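Local coordinates for protein-disulfide isomerase (Novosphingobium aromaticivorans, PDB 3GMF) that probably acts as a thiol-disulfide oxidoreductase or isomerase of the thioredoxin superfamily, making, breaking or rearranging disulfide bonds in other proteins, at residues A[91-96]-A[127-132]; A[162-167]-A[171-176]. All coordinates share one frame; numbering follows the deposited sequence.

Contact 1. Residues A[91-96]-A[127-132]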
# COMPACT_ATOMS: atom_id res chain seq x y z
N ALA A 91 -5.91 -0.51 12.34
CA ALA A 91 -5.98 -0.38 13.81
C ALA A 91 -5.92 -1.72 14.54
O ALA A 91 -5.40 -1.80 15.65
CB ALA A 91 -7.20 0.42 14.24
N GLN A 92 -6.41 -2.78 13.89
CA GLN A 92 -6.40 -4.12 14.46
C GLN A 92 -5.02 -4.78 14.49
O GLN A 92 -4.76 -5.59 15.38
CB GLN A 92 -7.39 -5.08 13.76
CG GLN A 92 -8.66 -4.46 13.13
CD GLN A 92 -9.41 -3.49 14.03
OE1 GLN A 92 -9.72 -3.78 15.19
NE2 GLN A 92 -9.73 -2.31 13.48
N TRP A 93 -4.15 -4.47 13.52
CA TRP A 93 -2.85 -5.14 13.45
C TRP A 93 -1.65 -4.27 13.83
O TRP A 93 -0.59 -4.81 14.14
CB TRP A 93 -2.58 -5.85 12.10
CG TRP A 93 -2.53 -4.93 10.88
CD1 TRP A 93 -3.56 -4.69 10.00
CD2 TRP A 93 -1.43 -4.13 10.42
NE1 TRP A 93 -3.16 -3.81 9.01
CE2 TRP A 93 -1.87 -3.43 9.26
CE3 TRP A 93 -0.11 -3.92 10.88
CZ2 TRP A 93 -1.04 -2.54 8.55
CZ3 TRP A 93 0.71 -3.03 10.18
CH2 TRP A 93 0.24 -2.36 9.02
N ILE A 94 -1.81 -2.96 13.82
CA ILE A 94 -0.61 -2.09 13.92
C ILE A 94 -0.19 -1.78 15.37
O ILE A 94 0.81 -1.10 15.62
CB ILE A 94 -0.76 -0.80 13.07
CG1 ILE A 94 0.60 -0.26 12.61
CG2 ILE A 94 -1.57 0.25 13.81
CD1 ILE A 94 0.53 0.81 11.52
N GLY A 95 -0.94 -2.32 16.34
CA GLY A 95 -0.69 -2.04 17.76
C GLY A 95 0.76 -2.16 18.21
O GLY A 95 1.22 -1.31 18.98
N PRO A 96 1.48 -3.23 17.77
CA PRO A 96 2.89 -3.33 18.19
C PRO A 96 3.80 -2.17 17.79
O PRO A 96 4.86 -2.01 18.38
CB PRO A 96 3.37 -4.62 17.53
CG PRO A 96 2.11 -5.44 17.39
CD PRO A 96 1.07 -4.44 17.03
N TYR A 127 1.28 -14.11 10.66
CA TYR A 127 0.98 -15.52 10.41
C TYR A 127 -0.50 -15.80 10.70
O TYR A 127 -1.18 -16.35 9.84
CB TYR A 127 1.92 -16.43 11.22
CG TYR A 127 3.38 -16.19 10.92
CD1 TYR A 127 3.98 -16.72 9.78
CD2 TYR A 127 4.16 -15.40 11.77
CE1 TYR A 127 5.32 -16.48 9.49
CE2 TYR A 127 5.51 -15.16 11.50
CZ TYR A 127 6.08 -15.71 10.35
OH TYR A 127 7.41 -15.47 10.08
N ASP A 128 -0.98 -15.37 11.87
CA ASP A 128 -2.40 -15.49 12.24
C ASP A 128 -3.34 -14.65 11.35
O ASP A 128 -4.38 -15.15 10.91
CB ASP A 128 -2.63 -15.13 13.72
CG ASP A 128 -2.10 -16.20 14.68
OD1 ASP A 128 -1.61 -17.26 14.23
OD2 ASP A 128 -2.17 -15.97 15.91
N PHE A 129 -2.96 -13.40 11.07
CA PHE A 129 -3.71 -12.52 10.18
C PHE A 129 -3.94 -13.16 8.79
O PHE A 129 -5.05 -13.12 8.25
CB PHE A 129 -2.99 -11.16 10.03
CG PHE A 129 -3.80 -10.10 9.33
CD1 PHE A 129 -4.64 -9.26 10.06
CD2 PHE A 129 -3.71 -9.91 7.95
CE1 PHE A 129 -5.39 -8.27 9.42
CE2 PHE A 129 -4.46 -8.94 7.31
CZ PHE A 129 -5.30 -8.11 8.05
N MET A 130 -2.89 -13.75 8.23
CA MET A 130 -2.97 -14.32 6.88
C MET A 130 -3.55 -15.73 6.84
O MET A 130 -4.12 -16.14 5.82
CB MET A 130 -1.61 -14.23 6.19
CG MET A 130 -1.24 -12.79 5.81
SD MET A 130 -2.48 -11.91 4.83
CE MET A 130 -2.59 -12.95 3.38
N ALA A 131 -3.41 -16.46 7.94
CA ALA A 131 -4.04 -17.79 8.10
C ALA A 131 -5.55 -17.65 8.10
O ALA A 131 -6.25 -18.47 7.50
CB ALA A 131 -3.58 -18.45 9.38
N ALA A 132 -6.04 -16.59 8.73
CA ALA A 132 -7.47 -16.27 8.73
C ALA A 132 -7.98 -15.85 7.35
O ALA A 132 -9.18 -15.65 7.16
CB ALA A 132 -7.76 -15.20 9.78

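Contact 2. Residues A[162-167]-A[171-176]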
# COMPACT_ATOMS: atom_id res chain seq x y z
N ASN A 162 12.55 10.09 -5.97
CA ASN A 162 13.44 10.81 -6.89
C ASN A 162 12.73 11.63 -7.96
O ASN A 162 13.02 12.82 -8.13
CB ASN A 162 14.42 9.86 -7.57
CG ASN A 162 15.38 10.60 -8.48
OD1 ASN A 162 15.99 11.59 -8.07
ND2 ASN A 162 15.48 10.16 -9.71
N GLN A 163 11.81 11.01 -8.69
CA GLN A 163 11.11 11.72 -9.78
C GLN A 163 10.02 12.67 -9.30
O GLN A 163 9.82 13.73 -9.90
CB GLN A 163 10.52 10.74 -10.81
CG GLN A 163 11.58 9.91 -11.50
CD GLN A 163 11.16 9.32 -12.82
OE1 GLN A 163 10.37 9.91 -13.56
NE2 GLN A 163 11.71 8.17 -13.15
N TYR A 164 9.33 12.31 -8.22
CA TYR A 164 8.12 13.06 -7.87
C TYR A 164 8.17 13.79 -6.55
O TYR A 164 7.21 14.48 -6.19
CB TYR A 164 6.90 12.14 -7.97
CG TYR A 164 6.75 11.57 -9.36
CD1 TYR A 164 6.60 12.42 -10.46
CD2 TYR A 164 6.78 10.20 -9.58
CE1 TYR A 164 6.47 11.91 -11.74
CE2 TYR A 164 6.65 9.68 -10.86
CZ TYR A 164 6.50 10.54 -11.94
OH TYR A 164 6.37 10.05 -13.22
N ASN A 165 9.29 13.65 -5.84
CA ASN A 165 9.48 14.31 -4.56
C ASN A 165 8.44 13.86 -3.54
O ASN A 165 8.10 14.61 -2.63
CB ASN A 165 9.44 15.83 -4.72
CG ASN A 165 10.36 16.32 -5.82
OD1 ASN A 165 11.54 15.97 -5.86
ND2 ASN A 165 9.82 17.13 -6.72
N VAL A 166 7.94 12.64 -3.71
CA VAL A 166 6.91 12.14 -2.78
C VAL A 166 7.53 12.06 -1.39
O VAL A 166 8.61 11.48 -1.18
CB VAL A 166 6.29 10.76 -3.23
CG1 VAL A 166 5.24 10.29 -2.21
CG2 VAL A 166 5.65 10.87 -4.59
N SER A 167 6.84 12.68 -0.45
CA SER A 167 7.29 12.73 0.91
C SER A 167 6.22 12.23 1.90
O SER A 167 6.38 11.18 2.53
CB SER A 167 7.68 14.18 1.21
OG SER A 167 8.14 14.30 2.53
N SER A 171 -0.17 10.39 -1.12
CA SER A 171 -0.04 11.46 -2.10
C SER A 171 -0.62 10.98 -3.42
O SER A 171 -0.77 9.77 -3.63
CB SER A 171 1.43 11.88 -2.27
OG SER A 171 1.92 12.52 -1.09
N PHE A 172 -0.92 11.91 -4.32
CA PHE A 172 -1.68 11.58 -5.52
C PHE A 172 -1.15 12.30 -6.74
O PHE A 172 -0.67 13.42 -6.63
CB PHE A 172 -3.16 11.96 -5.31
CG PHE A 172 -3.75 11.36 -4.07
CD1 PHE A 172 -4.10 10.00 -4.06
CD2 PHE A 172 -3.93 12.13 -2.93
CE1 PHE A 172 -4.61 9.43 -2.91
CE2 PHE A 172 -4.48 11.56 -1.75
CZ PHE A 172 -4.82 10.23 -1.76
N MET A 173 -1.24 11.64 -7.90
CA MET A 173 -1.09 12.34 -9.18
C MET A 173 -2.31 12.12 -10.06
O MET A 173 -2.92 11.04 -10.05
CB MET A 173 0.17 11.96 -10.00
CG MET A 173 1.39 11.37 -9.31
SD MET A 173 2.73 11.26 -10.58
CE MET A 173 3.22 12.96 -10.69
N ILE A 174 -2.69 13.14 -10.82
CA ILE A 174 -3.73 12.96 -11.84
C ILE A 174 -3.11 13.34 -13.17
O ILE A 174 -2.52 14.42 -13.31
CB ILE A 174 -5.03 13.75 -11.56
CG1 ILE A 174 -5.72 13.28 -10.28
CG2 ILE A 174 -5.99 13.58 -12.72
CD1 ILE A 174 -6.93 14.09 -9.90
N ASP A 175 -3.20 12.41 -14.12
CA ASP A 175 -2.69 12.60 -15.47
C ASP A 175 -1.27 13.21 -15.46
O ASP A 175 -1.00 14.19 -16.14
CB ASP A 175 -3.69 13.42 -16.31
CG ASP A 175 -5.12 12.82 -16.31
OD1 ASP A 175 -5.27 11.60 -16.08
OD2 ASP A 175 -6.09 13.58 -16.56
N GLY A 176 -0.39 12.64 -14.62
CA GLY A 176 1.00 13.07 -14.52
C GLY A 176 1.38 14.26 -13.63
O GLY A 176 2.56 14.58 -13.51
O HOH W 1 4.50 14.07 -0.95

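Contact 1. Residues A[91-96]-A[127-132]
W93 and F129 make the whole of this contact, as an edge-to-face pair: the edge of the indole is turned toward the face of the phenyl ring. The planes stand at 71° to one another, and the centroid of the W93 five-membered ring lies 5.5 Å from that of F129. Their nearest atoms, W93 CD1 and F129 CE1, are 4.1 Å apart, so the rings meet at van der Waals distance over a small area; the two segments bury 83 Å² in all. Each side chain leaves its backbone in the direction of the other. With chi1 at -170°, F129 CG extends opposite the backbone N, carrying the phenyl from helix 126-131 to the indole. A hydrogen bond from NE1 to the backbone O of F86 restrains the rotation of the indole, while CB of its neighbour I94 sits 3.8 Å above one face, offset toward the rim. F86 touches both rings, F126 meets W93 edge-to-face, and R133 makes a cation-pi contact with F129. This aromatic cluster binds helices 90-93 and 126-131 to helix 76-88 within an all-helical part placed between strands 51-57 and 171-174, consistent with the helical insertion of DsbA-like thioredoxin folds.

Contact 2. Residues A[162-167]-A[171-176]
Sulfur-aromatic and apolar contacts dominate between Y164 and M173, which cross at about a right angle. M173 SD lies 3.9 Å from the centroid of the Y164 ring and 7° off its normal, a Met-aromatic contact centred over the face. A bend at chi3 (76°) places the methyl on the same side of the ring, by the CD1-CE1 bond, where M173 CE comes within 3.4 Å of Y164 CD1, a tight approach. Q163 CB, 3.9 Å above the plane, takes the opposite face, so the ring lies between the thioether and a methylene. Replacing Y164 by an alanine is likely to leave the thioether without this aromatic face and open a gap between helix end and strand.

Nearer the loop, the apolar contact is slighter: V166 CG1 meets S171 CB at 4.1 Å. The segments flank a three-residue loop into strand 171-174, consistent with the cis-proline loop of thioredoxin folds; N165, the first residue beyond helix 147-164, has positive phi.

One water carries the polar contact: its O accepts from S167 N at 2.8 Å and donates to S171 OG at 3.0 Å. S171 OG also hydrogen-bonds to G168 O, securing the hydroxyl.

Overall arrangement
From the N terminus, strands 7-10 and 17-23, helix 28-46 and strand 51-57 come first, before the chain enters a long run of helices. Contact 1 closes a 30-residue loop inside that run, tying helix 90-93 to helix 126-131. The chain then passes through helices 137-144 and 147-164, with the C73-C143 disulfide joining the end of helix 62-73 to helix 137-144. Contact 2 follows, closing a three-residue loop where helix 147-164 gives way to strand 171-174 of the central sheet. The two loops lie in series and neither nest nor cross. The contact centres, about 30 Å apart, fall on opposite sides of the chain's centre: one within the helical part, the other where helix returns to sheet.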